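Local coordinates for filamentous hemagglutinin (Bordetella pertussis, PDB 1RWR), which probably serves as an adhesin of the bacterium, its secretion domain directing export through the two-partner secretion pathway, at residues A[181-186]-A[226-231]; A[251-256]-A[264-269]. All blocks are in the same frame, centred on the assembly; numbering follows the deposited sequence.

Interactions 1 and 2 follow one another along the chain, and their centres lie about 10 Å apart. Interaction 1 pairs two neighbouring strands of one long parallel sheet; interaction 2 starts from the next strand of that sheet, 252-257, and crosses to strand 261-268 in another. The junction is I230, whose O probably accepts a bond from T254 N at 2.9 Å and whose N probably donates to A252 O at 2.9 Å. Beside it, S251 CB packs at 3.5 Å from H229 NE2. The first contact therefore records stacking along the beta-helix, the second packing between two of its sheets within a coil; neither is tied to a known active site or ligand.

Interaction 1 (A[181-186]-A[226-231]); sequences LADIAV and YGKHIT
L181 meets the Y226 ring at the loop end of the contact: CD1 stands over one face, offset toward the rim and 4.0 Å from the centroid, a CH-pi contact, while CD2 lies near CZ over the same side. With CG anti to the backbone N (chi1 -166°), the leucine reaches across to the ring at about a right angle, and its CG also approaches K228 N.

The tight part is the backbone ladder. Strands 183-186 and 229-231 run parallel, their axes 1° apart, with I184 level with I230 and A185 with T231. I184 N donates to H229 O, I184 O accepts from T231 N, and V186 N donates to T231 O, each at 2.9 Å; K228 N to A182 O (3.0 Å) carries the pairing into the loop. Beside it, D183 and H229 extend the same way. ND1 of H229 donates to OD1 of D183 at 2.8 Å, the oxygen lying in the ring plane but the donor standing above the carboxylate plane; this bond orients the imidazole. H229 N adds a weak bond to the same OD1, so two donors of one residue hold the carboxylate.

The solvent side is looser. K228 bends at chi3 (70°), leaving its NZ 4.6 Å from D183 OD1, beyond a salt bridge; two waters instead connect NZ with L181 O. A further water connects I184 O with T231 OG1.

On the opposite, I184 side, a water bridges A182 O and Y226 O. I184 and I230 both touch M225 there, and I184 also meets V173. Strand 159-164 continues the sheet beyond 183-188 through F160, which pairs with D183 and A185, while strand 252-257 follows beyond 229-234; G227 O is bonded to S249 OG.

Interaction 2 (A[251-256]-A[264-269]); sequences SAITVS and GDATVQ
The flat groups in this contact are peptide units, each with an aliphatic methyl over a face. CG1 of V268 stands almost directly above the carbonyl carbon of S251, 3.5 Å from S251 C and 3.6 Å from A252 N. CG2 of the same valine lies over the next peptide, 3.6 Å from I253 N. In the other direction the roles reverse: I253 CD1 hangs over the face of the T267-V268 peptide, 3.5 Å from T267 O and well out of the carbonyl plane. Neighbours engage the polar atoms of the peptides: A252 O is bonded to S249 OG, and the I253 backbone pairs with P272 and S274.

The side chains themselves then interlock. I253 points toward the strand of V268 and V268 back toward 251-253, so the two run antiparallel alongside one another, with CD1 of I253 3.6 Å from CG2 of V268 and 4.0 Å from CB of A266. The isoleucine is extended at chi2 (167°), which carries CD1 away from its own backbone and between these two partners. In V268, CG1 anti to the backbone N (chi1 179°) leaves CG2 on the side that faces I253, so each methyl has a separate task.

No hydrogen bond joins the two segments, and their geometry explains why: the strand axes come no closer than 6.8 Å, their N-to-C directions 134° apart, too far and too oblique for a ladder. The closest CA pair, A252 with V268, is 5.8 Å apart. What holds here is van der Waals packing: I253, A266 and V268 form its apolar part, and methyls rest on the peptides besides.

L247 touches both I253 and A266, while L273 touches A266 and V268, extending the apolar layer to adjacent coils. Such inward-facing aliphatic stacks between sheets are characteristic of the right-handed parallel beta-helix, the fold of the TPS domain.

Interaction 1 (A[181-186]-A[226-231])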
ATOM      1  N   LEU A 181       4.503  15.477  -0.471  1.00 23.48           N
ATOM      2  CA  LEU A 181       3.243  14.748  -0.610  1.00 20.33           C
ATOM      3  C   LEU A 181       3.392  13.496  -1.446  1.00 17.34           C
ATOM      4  O   LEU A 181       3.873  13.539  -2.574  1.00 14.92           O
ATOM      5  CB  LEU A 181       2.230  15.636  -1.248  1.00 21.58           C
ATOM      6  CG  LEU A 181       0.749  15.405  -1.312  1.00 24.62           C
ATOM      7  CD1 LEU A 181       0.082  14.951  -0.034  1.00 26.11           C
ATOM      8  CD2 LEU A 181       0.143  16.753  -1.739  1.00 26.51           C
ATOM      9  N   ALA A 182       2.957  12.384  -0.885  1.00 14.51           N
ATOM     10  CA  ALA A 182       2.946  11.107  -1.610  1.00 14.05           C
ATOM     11  C   ALA A 182       1.823  11.040  -2.626  1.00 13.00           C
ATOM     12  O   ALA A 182       0.737  11.562  -2.406  1.00 13.88           O
ATOM     13  CB  ALA A 182       2.797   9.970  -0.636  1.00 14.25           C
ATOM     14  N   ASP A 183       2.061  10.377  -3.737  1.00 12.13           N
ATOM     15  CA  ASP A 183       0.965   9.885  -4.566  1.00 13.21           C
ATOM     16  C   ASP A 183       0.248   8.743  -3.844  1.00 12.50           C
ATOM     17  O   ASP A 183       0.817   8.077  -2.970  1.00 11.96           O
ATOM     18  CB  ASP A 183       1.479   9.281  -5.862  1.00 13.06           C
ATOM     19  CG  ASP A 183       1.982  10.269  -6.834  1.00 14.75           C
ATOM     20  OD1 ASP A 183       1.713  11.468  -6.766  1.00 13.81           O
ATOM     21  OD2 ASP A 183       2.723   9.871  -7.772  1.00 19.49           O
ATOM     22  N   ILE A 184      -1.016   8.564  -4.178  1.00 12.04           N
ATOM     23  CA  ILE A 184      -1.831   7.487  -3.611  1.00 11.44           C
ATOM     24  C   ILE A 184      -2.448   6.732  -4.782  1.00 11.68           C
ATOM     25  O   ILE A 184      -3.043   7.350  -5.722  1.00 12.95           O
ATOM     26  CB  ILE A 184      -2.943   8.046  -2.739  1.00 11.70           C
ATOM     27  CG1 ILE A 184      -2.390   8.842  -1.554  1.00 11.66           C
ATOM     28  CG2 ILE A 184      -3.863   6.898  -2.286  1.00 13.49           C
ATOM     29  CD1 ILE A 184      -3.442   9.669  -0.817  1.00 13.50           C
ATOM     30  N   ALA A 185      -2.307   5.414  -4.779  1.00 11.61           N
ATOM     31  CA  ALA A 185      -3.039   4.567  -5.722  1.00 11.74           C
ATOM     32  C   ALA A 185      -3.700   3.454  -4.960  1.00 11.17           C
ATOM     33  O   ALA A 185      -3.068   2.830  -4.102  1.00 11.63           O
ATOM     34  CB  ALA A 185      -2.119   4.016  -6.778  1.00 12.69           C
ATOM     35  N   VAL A 186      -4.983   3.245  -5.241  1.00 10.37           N
ATOM     36  CA  VAL A 186      -5.740   2.134  -4.688  1.00 11.06           C
ATOM     37  C   VAL A 186      -6.224   1.340  -5.915  1.00 11.57           C
ATOM     38  O   VAL A 186      -6.899   1.895  -6.808  1.00 11.30           O
ATOM     39  CB  VAL A 186      -6.929   2.599  -3.849  1.00 11.26           C
ATOM     40  CG1 VAL A 186      -7.731   1.391  -3.346  1.00 12.63           C
ATOM     41  CG2 VAL A 186      -6.499   3.450  -2.698  1.00 13.12           C
ATOM     42  N   TYR A 226      -5.572  12.756   0.699  1.00 12.17           N
ATOM     43  CA  TYR A 226      -4.812  13.913   0.236  1.00 12.03           C
ATOM     44  C   TYR A 226      -3.496  13.397  -0.342  1.00 12.24           C
ATOM     45  O   TYR A 226      -2.666  12.846   0.371  1.00 12.12           O
ATOM     46  CB  TYR A 226      -4.645  14.873   1.382  1.00 12.81           C
ATOM     47  CG  TYR A 226      -3.783  16.097   1.121  1.00 14.29           C
ATOM     48  CD1 TYR A 226      -4.065  16.947   0.061  1.00 16.72           C
ATOM     49  CD2 TYR A 226      -2.726  16.424   1.958  1.00 17.78           C
ATOM     50  CE1 TYR A 226      -3.282  18.076  -0.194  1.00 20.24           C
ATOM     51  CE2 TYR A 226      -1.929  17.559   1.702  1.00 19.69           C
ATOM     52  CZ  TYR A 226      -2.239  18.373   0.615  1.00 20.45           C
ATOM     53  OH  TYR A 226      -1.533  19.518   0.313  1.00 22.46           O
ATOM     54  N   GLY A 227      -3.325  13.540  -1.656  1.00 13.13           N
ATOM     55  CA  GLY A 227      -2.172  13.000  -2.341  1.00 13.22           C
ATOM     56  C   GLY A 227      -1.812  13.821  -3.560  1.00 13.47           C
ATOM     57  O   GLY A 227      -2.645  14.561  -4.097  1.00 13.74           O
ATOM     58  N   LYS A 228      -0.547  13.734  -3.963  1.00 14.07           N
ATOM     59  CA  LYS A 228      -0.016  14.532  -5.068  1.00 14.47           C
ATOM     60  C   LYS A 228      -0.780  14.243  -6.353  1.00 13.95           C
ATOM     61  O   LYS A 228      -1.201  15.144  -7.056  1.00 13.72           O
ATOM     62  CB  LYS A 228       1.510  14.287  -5.217  1.00 14.88           C
ATOM     63  CG  LYS A 228       2.169  15.080  -6.316  1.00 18.96           C
ATOM     64  CD  LYS A 228       3.672  15.050  -6.188  1.00 23.00           C
ATOM     65  CE  LYS A 228       4.236  13.695  -6.507  1.00 26.43           C
ATOM     66  NZ  LYS A 228       5.680  13.697  -6.178  1.00 29.89           N
ATOM     67  N   HIS A 229      -0.930  12.965  -6.654  1.00 13.86           N
ATOM     68  CA  HIS A 229      -1.900  12.438  -7.565  1.00 13.97           C
ATOM     69  C   HIS A 229      -2.608  11.336  -6.804  1.00 13.82           C
ATOM     70  O   HIS A 229      -1.961  10.584  -6.062  1.00 15.17           O
ATOM     71  CB  HIS A 229      -1.257  11.810  -8.807  1.00 14.64           C
ATOM     72  CG  HIS A 229      -0.297  12.716  -9.513  1.00 16.09           C
ATOM     73  ND1 HIS A 229       1.026  12.809  -9.146  1.00 18.43           N
ATOM     74  CD2 HIS A 229      -0.459  13.567 -10.560  1.00 18.41           C
ATOM     75  CE1 HIS A 229       1.640  13.687  -9.925  1.00 19.65           C
ATOM     76  NE2 HIS A 229       0.758  14.177 -10.778  1.00 18.84           N
ATOM     77  N   ILE A 230      -3.907  11.235  -6.996  1.00 12.99           N
ATOM     78  CA  ILE A 230      -4.732  10.155  -6.430  1.00 12.76           C
ATOM     79  C   ILE A 230      -5.335   9.359  -7.582  1.00 12.48           C
ATOM     80  O   ILE A 230      -5.930   9.934  -8.521  1.00 12.34           O
ATOM     81  CB  ILE A 230      -5.860  10.727  -5.557  1.00 12.55           C
ATOM     82  CG1 ILE A 230      -5.308  11.560  -4.405  1.00 13.98           C
ATOM     83  CG2 ILE A 230      -6.741   9.600  -4.986  1.00 12.59           C
ATOM     84  CD1 ILE A 230      -6.384  12.258  -3.622  1.00 14.98           C
ATOM     85  N   THR A 231      -5.165   8.047  -7.534  1.00 12.04           N
ATOM     86  CA  THR A 231      -5.707   7.161  -8.526  1.00 12.67           C
ATOM     87  C   THR A 231      -6.465   6.032  -7.828  1.00 12.66           C
ATOM     88  O   THR A 231      -5.907   5.371  -6.959  1.00 12.07           O
ATOM     89  CB  THR A 231      -4.588   6.575  -9.344  1.00 13.89           C
ATOM     90  OG1 THR A 231      -3.858   7.638  -9.975  1.00 16.03           O
ATOM     91  CG2 THR A 231      -5.134   5.695 -10.476  1.00 16.63           C
TER
HETATM   92  O   HOH W   1       5.428  11.982  -4.319  1.00 29.30           O
HETATM   93  O   HOH W   2       6.562  13.615  -3.133  1.00 41.13           O
HETATM   94  O   HOH W   3      -0.198  11.571   0.374  1.00 12.67           O
HETATM   95  O   HOH W   4      -1.634   7.898  -7.984  1.00 23.86           O

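Interaction 2 (A[251-256]-A[264-269])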
ATOM      1  N   SER A 251      -2.569  17.878  -8.109  1.00 15.33           N
ATOM      2  CA  SER A 251      -2.248  17.643  -9.521  1.00 16.09           C
ATOM      3  C   SER A 251      -3.155  16.711 -10.315  1.00 16.18           C
ATOM      4  O   SER A 251      -3.251  16.855 -11.522  1.00 16.94           O
ATOM      5  CB  SER A 251      -0.811  17.140  -9.628  1.00 17.01           C
ATOM      6  OG  SER A 251       0.087  18.127  -9.154  1.00 17.84           O
ATOM      7  N   ALA A 252      -3.811  15.745  -9.677  1.00 15.44           N
ATOM      8  CA  ALA A 252      -4.741  14.881 -10.411  1.00 14.73           C
ATOM      9  C   ALA A 252      -5.527  13.972  -9.501  1.00 14.18           C
ATOM     10  O   ALA A 252      -4.988  13.426  -8.550  1.00 13.03           O
ATOM     11  CB  ALA A 252      -4.021  13.990 -11.438  1.00 15.15           C
ATOM     12  N   ILE A 253      -6.773  13.743  -9.892  1.00 14.05           N
ATOM     13  CA  ILE A 253      -7.588  12.657  -9.358  1.00 14.62           C
ATOM     14  C   ILE A 253      -8.125  11.886 -10.544  1.00 13.81           C
ATOM     15  O   ILE A 253      -8.782  12.457 -11.452  1.00 13.84           O
ATOM     16  CB  ILE A 253      -8.730  13.206  -8.469  1.00 14.75           C
ATOM     17  CG1 ILE A 253      -8.188  13.851  -7.195  1.00 15.01           C
ATOM     18  CG2 ILE A 253      -9.748  12.117  -8.111  1.00 16.22           C
ATOM     19  CD1 ILE A 253      -9.217  14.683  -6.432  1.00 15.25           C
ATOM     20  N   THR A 254      -7.852  10.608 -10.550  1.00 13.55           N
ATOM     21  CA  THR A 254      -8.299   9.719 -11.611  1.00 14.15           C
ATOM     22  C   THR A 254      -9.001   8.526 -10.999  1.00 14.83           C
ATOM     23  O   THR A 254      -8.441   7.850 -10.126  1.00 14.58           O
ATOM     24  CB  THR A 254      -7.104   9.243 -12.419  1.00 15.50           C
ATOM     25  OG1 THR A 254      -6.329  10.379 -12.841  1.00 17.22           O
ATOM     26  CG2 THR A 254      -7.528   8.505 -13.688  1.00 18.31           C
ATOM     27  N   VAL A 255     -10.217   8.258 -11.451  1.00 14.70           N
ATOM     28  CA  VAL A 255     -10.936   7.044 -11.037  1.00 14.56           C
ATOM     29  C   VAL A 255     -11.358   6.257 -12.270  1.00 16.12           C
ATOM     30  O   VAL A 255     -12.004   6.817 -13.187  1.00 17.79           O
ATOM     31  CB  VAL A 255     -12.178   7.396 -10.173  1.00 14.37           C
ATOM     32  CG1 VAL A 255     -12.807   6.139  -9.647  1.00 13.94           C
ATOM     33  CG2 VAL A 255     -11.844   8.321  -9.068  1.00 14.61           C
ATOM     34  N   SER A 256     -11.041   4.974 -12.281  1.00 16.30           N
ATOM     35  CA  SER A 256     -11.390   4.045 -13.359  1.00 16.73           C
ATOM     36  C   SER A 256     -12.119   2.858 -12.732  1.00 17.22           C
ATOM     37  O   SER A 256     -11.640   2.252 -11.768  1.00 17.53           O
ATOM     38  CB  SER A 256     -10.116   3.627 -14.104  1.00 17.43           C
ATOM     39  OG  SER A 256     -10.346   2.565 -15.041  1.00 21.40           O
ATOM     40  N   GLY A 264     -17.996  11.495  -3.292  1.00 14.16           N
ATOM     41  CA  GLY A 264     -18.413  12.721  -2.617  1.00 14.65           C
ATOM     42  C   GLY A 264     -17.736  13.931  -3.233  1.00 14.19           C
ATOM     43  O   GLY A 264     -17.847  14.172  -4.434  1.00 16.23           O
ATOM     44  N   ASP A 265     -17.097  14.740  -2.405  1.00 14.65           N
ATOM     45  CA  ASP A 265     -16.372  15.925  -2.867  1.00 15.54           C
ATOM     46  C   ASP A 265     -15.000  15.524  -3.398  1.00 14.66           C
ATOM     47  O   ASP A 265     -14.316  14.697  -2.794  1.00 14.02           O
ATOM     48  CB  ASP A 265     -16.196  16.920  -1.715  1.00 17.80           C
ATOM     49  CG  ASP A 265     -17.494  17.457  -1.224  1.00 21.96           C
ATOM     50  OD1 ASP A 265     -18.498  17.386  -1.943  1.00 25.76           O
ATOM     51  OD2 ASP A 265     -17.602  17.976  -0.106  1.00 28.12           O
ATOM     52  N   ALA A 266     -14.580  16.115  -4.508  1.00 13.69           N
ATOM     53  CA  ALA A 266     -13.208  15.895  -5.011  1.00 14.15           C
ATOM     54  C   ALA A 266     -12.718  17.183  -5.628  1.00 13.87           C
ATOM     55  O   ALA A 266     -13.454  17.815  -6.403  1.00 14.58           O
ATOM     56  CB  ALA A 266     -13.171  14.771  -6.054  1.00 14.59           C
ATOM     57  N   THR A 267     -11.472  17.538  -5.325  1.00 13.78           N
ATOM     58  CA  THR A 267     -10.888  18.791  -5.772  1.00 13.41           C
ATOM     59  C   THR A 267      -9.468  18.588  -6.207  1.00 13.76           C
ATOM     60  O   THR A 267      -8.697  17.981  -5.493  1.00 13.84           O
ATOM     61  CB  THR A 267     -10.886  19.765  -4.598  1.00 13.58           C
ATOM     62  OG1 THR A 267     -12.213  19.899  -4.065  1.00 15.66           O
ATOM     63  CG2 THR A 267     -10.443  21.167  -5.013  1.00 14.12           C
ATOM     64  N   VAL A 268      -9.115  19.134  -7.364  1.00 13.99           N
ATOM     65  CA  VAL A 268      -7.735  19.146  -7.815  1.00 14.34           C
ATOM     66  C   VAL A 268      -7.320  20.595  -7.989  1.00 14.77           C
ATOM     67  O   VAL A 268      -8.031  21.344  -8.644  1.00 14.72           O
ATOM     68  CB  VAL A 268      -7.610  18.422  -9.154  1.00 15.01           C
ATOM     69  CG1 VAL A 268      -6.176  18.432  -9.675  1.00 16.10           C
ATOM     70  CG2 VAL A 268      -8.167  16.998  -9.039  1.00 15.96           C
ATOM     71  N   GLN A 269      -6.145  20.978  -7.474  1.00 14.72           N
ATOM     72  CA  GLN A 269      -5.733  22.401  -7.538  1.00 15.39           C
ATOM     73  C   GLN A 269      -5.282  22.835  -8.931  1.00 16.00           C
ATOM     74  O   GLN A 269      -5.681  23.906  -9.424  1.00 16.34           O
ATOM     75  CB  GLN A 269      -4.626  22.724  -6.528  1.00 15.10           C
ATOM     76  CG  GLN A 269      -4.953  22.259  -5.111  1.00 14.94           C
ATOM     77  CD  GLN A 269      -6.269  22.824  -4.586  1.00 15.70           C
ATOM     78  OE1 GLN A 269      -6.664  23.915  -4.973  1.00 15.40           O
ATOM     79  NE2 GLN A 269      -6.957  22.071  -3.716  1.00 16.05           N
TER